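Local atomic coordinates of (S)-ureidoglycine aminohydrolase cupin domain-containing protein (Pseudomonas syringae pv. tomato, PDB entry 3MYX), a protein that is of unknown function but belongs to the cupin superfamily and may be related to (S)-ureidoglycine aminohydrolases. Residues 7-12 and 205-210; 150-155 and 172-177. One frame throughout, in Å; residues are numbered along the deposited sequence.

Contact 1: residues 7-12 and 205-210; sequences VLLLAR and SSLTVN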
loop_
_atom_site.group_PDB
_atom_site.type_symbol
_atom_site.label_atom_id
_atom_site.label_comp_id
_atom_site.label_asym_id
_atom_site.label_seq_id
_atom_site.Cartn_x
_atom_site.Cartn_y
_atom_site.Cartn_z
ATOM N N VAL A 7 -2.279 -7.140 11.406
ATOM C CA VAL A 7 -2.429 -7.316 9.975
ATOM C C VAL A 7 -3.880 -7.004 9.642
ATOM O O VAL A 7 -4.807 -7.572 10.251
ATOM C CB VAL A 7 -2.065 -8.765 9.562
ATOM C CG1 VAL A 7 -2.325 -8.995 8.087
ATOM C CG2 VAL A 7 -0.614 -9.092 9.948
ATOM N N LEU A 8 -4.073 -6.095 8.693
ATOM C CA LEU A 8 -5.392 -5.574 8.346
ATOM C C LEU A 8 -5.678 -5.692 6.866
ATOM O O LEU A 8 -4.988 -5.091 6.050
ATOM C CB LEU A 8 -5.493 -4.103 8.756
ATOM C CG LEU A 8 -5.282 -3.838 10.252
ATOM C CD1 LEU A 8 -5.105 -2.365 10.541
ATOM C CD2 LEU A 8 -6.448 -4.445 11.069
ATOM N N LEU A 9 -6.693 -6.471 6.530
ATOM C CA LEU A 9 -7.166 -6.555 5.149
ATOM C C LEU A 9 -7.905 -5.242 4.851
ATOM O O LEU A 9 -8.870 -4.897 5.538
ATOM C CB LEU A 9 -8.064 -7.790 4.939
ATOM C CG LEU A 9 -8.095 -8.480 3.563
ATOM C CD1 LEU A 9 -8.325 -7.502 2.442
ATOM C CD2 LEU A 9 -6.828 -9.293 3.278
ATOM N N LEU A 10 -7.437 -4.494 3.851
ATOM C CA LEU A 10 -8.037 -3.197 3.513
ATOM C C LEU A 10 -9.161 -3.339 2.486
ATOM O O LEU A 10 -10.196 -2.691 2.609
ATOM C CB LEU A 10 -6.979 -2.211 2.996
ATOM C CG LEU A 10 -5.809 -1.916 3.941
ATOM C CD1 LEU A 10 -4.941 -0.817 3.334
ATOM C CD2 LEU A 10 -6.296 -1.508 5.349
ATOM N N ALA A 11 -8.946 -4.154 1.454
ATOM C CA ALA A 11 -9.964 -4.370 0.448
ATOM C C ALA A 11 -9.738 -5.692 -0.255
ATOM O O ALA A 11 -8.605 -6.076 -0.521
ATOM C CB ALA A 11 -9.968 -3.225 -0.573
ATOM N N ARG A 12 -10.844 -6.366 -0.558
ATOM C CA ARG A 12 -10.835 -7.569 -1.365
ATOM C C ARG A 12 -11.010 -7.207 -2.833
ATOM O O ARG A 12 -11.655 -6.201 -3.164
ATOM C CB ARG A 12 -11.995 -8.478 -0.979
ATOM C CG ARG A 12 -11.922 -9.085 0.397
ATOM C CD ARG A 12 -10.854 -10.116 0.462
ATOM N NE ARG A 12 -10.927 -10.895 1.692
ATOM C CZ ARG A 12 -10.022 -11.786 2.073
ATOM N NH1 ARG A 12 -8.949 -12.032 1.330
ATOM N NH2 ARG A 12 -10.182 -12.429 3.213
ATOM N N SER A 205 -5.264 -16.698 14.321
ATOM C CA SER A 205 -6.170 -16.776 13.162
ATOM C C SER A 205 -5.370 -16.693 11.857
ATOM O O SER A 205 -4.176 -16.469 11.884
ATOM C CB SER A 205 -7.167 -15.611 13.195
ATOM O OG SER A 205 -6.490 -14.368 13.058
ATOM N N SER A 206 -6.049 -16.843 10.723
ATOM C CA SER A 206 -5.378 -16.847 9.419
ATOM C C SER A 206 -6.059 -15.918 8.415
ATOM O O SER A 206 -7.288 -15.894 8.317
ATOM C CB SER A 206 -5.401 -18.272 8.877
ATOM O OG SER A 206 -4.499 -18.444 7.816
ATOM N N LEU A 207 -5.267 -15.165 7.654
ATOM C CA LEU A 207 -5.783 -14.332 6.590
ATOM C C LEU A 207 -5.216 -14.818 5.264
ATOM O O LEU A 207 -3.996 -14.823 5.083
ATOM C CB LEU A 207 -5.356 -12.886 6.820
ATOM C CG LEU A 207 -5.854 -11.883 5.795
ATOM C CD1 LEU A 207 -7.393 -11.712 5.912
ATOM C CD2 LEU A 207 -5.127 -10.557 6.004
ATOM N N THR A 208 -6.085 -15.216 4.343
ATOM C CA THR A 208 -5.690 -15.518 2.982
ATOM C C THR A 208 -5.806 -14.245 2.166
ATOM O O THR A 208 -6.887 -13.660 2.063
ATOM C CB THR A 208 -6.558 -16.603 2.367
ATOM O OG1 THR A 208 -6.405 -17.794 3.146
ATOM C CG2 THR A 208 -6.121 -16.880 0.938
ATOM N N VAL A 209 -4.674 -13.799 1.635
ATOM C CA VAL A 209 -4.614 -12.623 0.785
ATOM C C VAL A 209 -4.566 -13.136 -0.641
ATOM O O VAL A 209 -3.623 -13.810 -1.045
ATOM C CB VAL A 209 -3.387 -11.738 1.117
ATOM C CG1 VAL A 209 -3.451 -10.429 0.310
ATOM C CG2 VAL A 209 -3.315 -11.493 2.643
ATOM N N ASN A 210 -5.627 -12.854 -1.373
ATOM C CA ASN A 210 -5.782 -13.321 -2.733
ATOM C C ASN A 210 -5.374 -12.280 -3.751
ATOM O O ASN A 210 -5.157 -11.109 -3.433
ATOM C CB ASN A 210 -7.239 -13.735 -2.969
ATOM C CG ASN A 210 -7.648 -14.905 -2.108
ATOM O OD1 ASN A 210 -7.107 -15.993 -2.253
ATOM N ND2 ASN A 210 -8.613 -14.690 -1.213
HETATM O O HOH W 1 -9.058 -14.901 4.548
#

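Contact 2: residues 150-155 and 172-177; sequences PLPQCR and WDSTPY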
loop_
_atom_site.group_PDB
_atom_site.type_symbol
_atom_site.label_atom_id
_atom_site.label_comp_id
_atom_site.label_asym_id
_atom_site.label_seq_id
_atom_site.Cartn_x
_atom_site.Cartn_y
_atom_site.Cartn_z
ATOM N N PRO A 150 13.103 -23.860 2.032
ATOM C CA PRO A 150 14.313 -23.296 1.440
ATOM C C PRO A 150 14.130 -21.806 1.115
ATOM O O PRO A 150 12.998 -21.308 0.974
ATOM C CB PRO A 150 14.487 -24.110 0.162
ATOM C CG PRO A 150 13.807 -25.424 0.463
ATOM C CD PRO A 150 12.602 -25.005 1.260
ATOM N N LEU A 151 15.239 -21.097 0.997
ATOM C CA LEU A 151 15.178 -19.683 0.663
ATOM C C LEU A 151 14.606 -19.488 -0.743
ATOM O O LEU A 151 14.939 -20.229 -1.663
ATOM C CB LEU A 151 16.554 -19.020 0.756
ATOM C CG LEU A 151 17.072 -18.786 2.174
ATOM C CD1 LEU A 151 18.609 -18.765 2.189
ATOM C CD2 LEU A 151 16.505 -17.533 2.762
ATOM N N PRO A 152 13.744 -18.483 -0.916
ATOM C CA PRO A 152 13.191 -18.167 -2.228
ATOM C C PRO A 152 14.152 -17.319 -3.061
ATOM O O PRO A 152 15.182 -16.846 -2.565
ATOM C CB PRO A 152 11.963 -17.313 -1.874
ATOM C CG PRO A 152 12.402 -16.595 -0.618
ATOM C CD PRO A 152 13.225 -17.582 0.128
ATOM N N GLN A 153 13.799 -17.141 -4.328
ATOM C CA GLN A 153 14.361 -16.088 -5.181
ATOM C C GLN A 153 13.360 -14.959 -5.269
ATOM O O GLN A 153 12.220 -15.171 -5.691
ATOM C CB GLN A 153 14.661 -16.645 -6.574
ATOM C CG GLN A 153 15.626 -17.820 -6.524
ATOM C CD GLN A 153 16.094 -18.219 -7.898
ATOM O OE1 GLN A 153 15.378 -18.891 -8.641
ATOM N NE2 GLN A 153 17.302 -17.820 -8.244
ATOM N N CYS A 154 13.778 -13.786 -4.825
ATOM C CA CYS A 154 12.943 -12.595 -4.785
ATOM C C CYS A 154 13.521 -11.557 -5.743
ATOM O O CYS A 154 14.733 -11.503 -5.960
ATOM C CB CYS A 154 12.893 -11.967 -3.392
ATOM S SG CYS A 154 12.461 -13.110 -2.066
ATOM N N ARG A 155 12.642 -10.743 -6.319
ATOM C CA ARG A 155 13.046 -9.610 -7.151
ATOM C C ARG A 155 12.210 -8.399 -6.780
ATOM O O ARG A 155 11.073 -8.536 -6.336
ATOM C CB ARG A 155 12.887 -9.905 -8.643
ATOM C CG ARG A 155 13.634 -11.137 -9.156
ATOM C CD ARG A 155 13.414 -11.344 -10.617
ATOM N NE ARG A 155 12.068 -11.832 -10.886
ATOM C CZ ARG A 155 11.732 -12.590 -11.930
ATOM N NH1 ARG A 155 12.622 -12.923 -12.865
ATOM N NH2 ARG A 155 10.495 -13.035 -12.043
ATOM N N TRP A 172 7.344 -6.210 -6.454
ATOM C CA TRP A 172 8.180 -7.308 -5.949
ATOM C C TRP A 172 7.604 -8.617 -6.405
ATOM O O TRP A 172 6.379 -8.741 -6.552
ATOM C CB TRP A 172 8.163 -7.280 -4.436
ATOM C CG TRP A 172 8.789 -8.378 -3.610
ATOM C CD1 TRP A 172 10.023 -8.365 -3.080
ATOM C CD2 TRP A 172 8.143 -9.548 -3.094
ATOM N NE1 TRP A 172 10.215 -9.467 -2.278
ATOM C CE2 TRP A 172 9.054 -10.191 -2.252
ATOM C CE3 TRP A 172 6.868 -10.100 -3.245
ATOM C CZ2 TRP A 172 8.731 -11.348 -1.555
ATOM C CZ3 TRP A 172 6.553 -11.246 -2.555
ATOM C CH2 TRP A 172 7.475 -11.845 -1.705
ATOM N N ASP A 173 8.460 -9.610 -6.614
ATOM C CA ASP A 173 7.971 -10.964 -6.800
ATOM C C ASP A 173 8.848 -11.981 -6.107
ATOM O O ASP A 173 9.951 -11.678 -5.664
ATOM C CB ASP A 173 7.650 -11.303 -8.278
ATOM C CG ASP A 173 8.866 -11.593 -9.177
ATOM O OD1 ASP A 173 10.032 -11.732 -8.732
ATOM O OD2 ASP A 173 8.611 -11.670 -10.417
ATOM N N SER A 174 8.313 -13.182 -5.973
ATOM C CA SER A 174 9.016 -14.227 -5.259
ATOM C C SER A 174 8.499 -15.593 -5.641
ATOM O O SER A 174 7.306 -15.782 -5.855
ATOM C CB SER A 174 8.832 -14.066 -3.743
ATOM O OG SER A 174 9.653 -14.959 -3.018
ATOM N N THR A 175 9.414 -16.542 -5.638
ATOM C CA THR A 175 9.092 -17.958 -5.658
ATOM C C THR A 175 8.521 -18.323 -4.264
ATOM O O THR A 175 8.537 -17.507 -3.331
ATOM C CB THR A 175 10.348 -18.759 -6.039
ATOM O OG1 THR A 175 11.367 -18.574 -5.056
ATOM C CG2 THR A 175 10.894 -18.342 -7.412
ATOM N N PRO A 176 7.966 -19.539 -4.113
ATOM C CA PRO A 176 7.272 -19.883 -2.869
ATOM C C PRO A 176 8.195 -19.946 -1.670
ATOM O O PRO A 176 9.352 -20.347 -1.781
ATOM C CB PRO A 176 6.737 -21.298 -3.138
ATOM C CG PRO A 176 6.792 -21.484 -4.577
ATOM C CD PRO A 176 7.846 -20.601 -5.130
ATOM N N TYR A 177 7.682 -19.564 -0.513
ATOM C CA TYR A 177 8.409 -19.773 0.735
ATOM C C TYR A 177 7.528 -19.727 1.951
ATOM O O TYR A 177 6.370 -19.264 1.903
ATOM C CB TYR A 177 9.563 -18.788 0.903
ATOM C CG TYR A 177 9.188 -17.334 1.119
ATOM C CD1 TYR A 177 8.903 -16.496 0.051
ATOM C CD2 TYR A 177 9.149 -16.792 2.393
ATOM C CE1 TYR A 177 8.613 -15.156 0.236
ATOM C CE2 TYR A 177 8.871 -15.459 2.598
ATOM C CZ TYR A 177 8.607 -14.638 1.514
ATOM O OH TYR A 177 8.316 -13.306 1.676
HETATM O O HOH W 2 10.729 -22.582 -0.787
#

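Contact 1: residues 7-12 and 205-210
Strand 7-11, which carries Val7 and Leu9 toward Leu207, runs in roughly the same direction as strand 206-209, at 37° and with the segment axes 9.1 Å apart at their closest, so the two meet through side chains and not as neighbours in one sheet. Leu207 is the apolar centre. With CG anti to the backbone N (chi1 -179°), it reaches across the gap, and its CD2 methyl is shared by two partners: Leu207 CD2 lies 3.8 Å from Val7 CG1 and 3.5 Å from Leu9 CD2, in the modelled conformers of the two leucines. Leu9 CD2 also touches Leu207 CD1 and, more loosely, Val209 CG2. The polar side belongs to Arg12. Its chain, bent at chi2, folds back beneath Leu9, whose CG sits over the centre of one guanidinium face, 4.1 Å above the plane. From there Arg12 NH1 donates to Thr208 O at 2.7 Å; the bond is nearly straight (169°), and the acceptor lies in the guanidinium plane. Next to it, Arg12 NH2 and Thr208 N both donate to one water, each at 3.0 Å. Asp213, beyond the two segments, makes a salt bridge to Arg12 NH1 and also accepts a hydrogen bond from Asn210 N. In a cupin fold, this joins the first strand of one sheet to a strand of the facing sheet. A direct bond and a water-mediated one fix the guanidinium's rotation beside the leucine cluster, while the nearby carboxylate would be expected to favour its positive charge.

Contact 2: residues 150-155 and 172-177
Backbone pairing between Arg155 and Asp173 is the core of this contact, in which the segments run antiparallel: Arg155 N donates to Asp173 O at 2.9 Å, and Asp173 N returns the bond to Arg155 O. Cys154 and Ser174 form the next, non-hydrogen-bonded pair. Past it, Thr175 N still bonds Gln153 O, but Gln153 N turns to a side chain, Thr175 OG1, at 2.9 Å; chi1 of 63° holds that hydroxyl between the threonine's own N and carbonyl carbon.

Charge is paired on the face bearing Arg155 and Asp173. The guanidinium comes side-on, Arg155 NE to Asp173 OD1 at 3.0 Å and Arg155 NH2 to Asp173 OD2 at 2.8 Å, with the two planes 35° apart. Tyr230 OH adds a hydrogen bond to Asp173 OD2.

Apolar contact comes from Pro152, whose CG lies 3.6 Å from Tyr177 CD1. Cys154 makes an oblique sulfur-aromatic contact, its SG 5.1 Å from the centroid of the Trp172 five-membered ring. A water joins Pro150 O to Pro176 O, extending the association beyond the paired strands.

The arrangement is the open end of a beta hairpin, strands 154-161 and 168-174, within the antiparallel sheet of a cupin domain.

Contacts 1 and 2 both reach one seven-stranded antiparallel sheet, whose outermost strands within the chain are 7-11 and 137-139. Contact 1 uses the first of these edges, while contact 2 pairs strands 154-161 and 168-174 toward the other; strands 214-217, 188-192 and 231-237 lie between. Their centres are 20 Å apart, and their nearest atoms about 10 Å, without touching. Along the chain, contact 2 is nested within the loop closed by contact 1, which spans 192 intervening residues. A local hairpin thus supplies two adjacent strands of the sheet, whereas the N-terminal strand forms an edge of it and meets strand 206-209 of a second sheet.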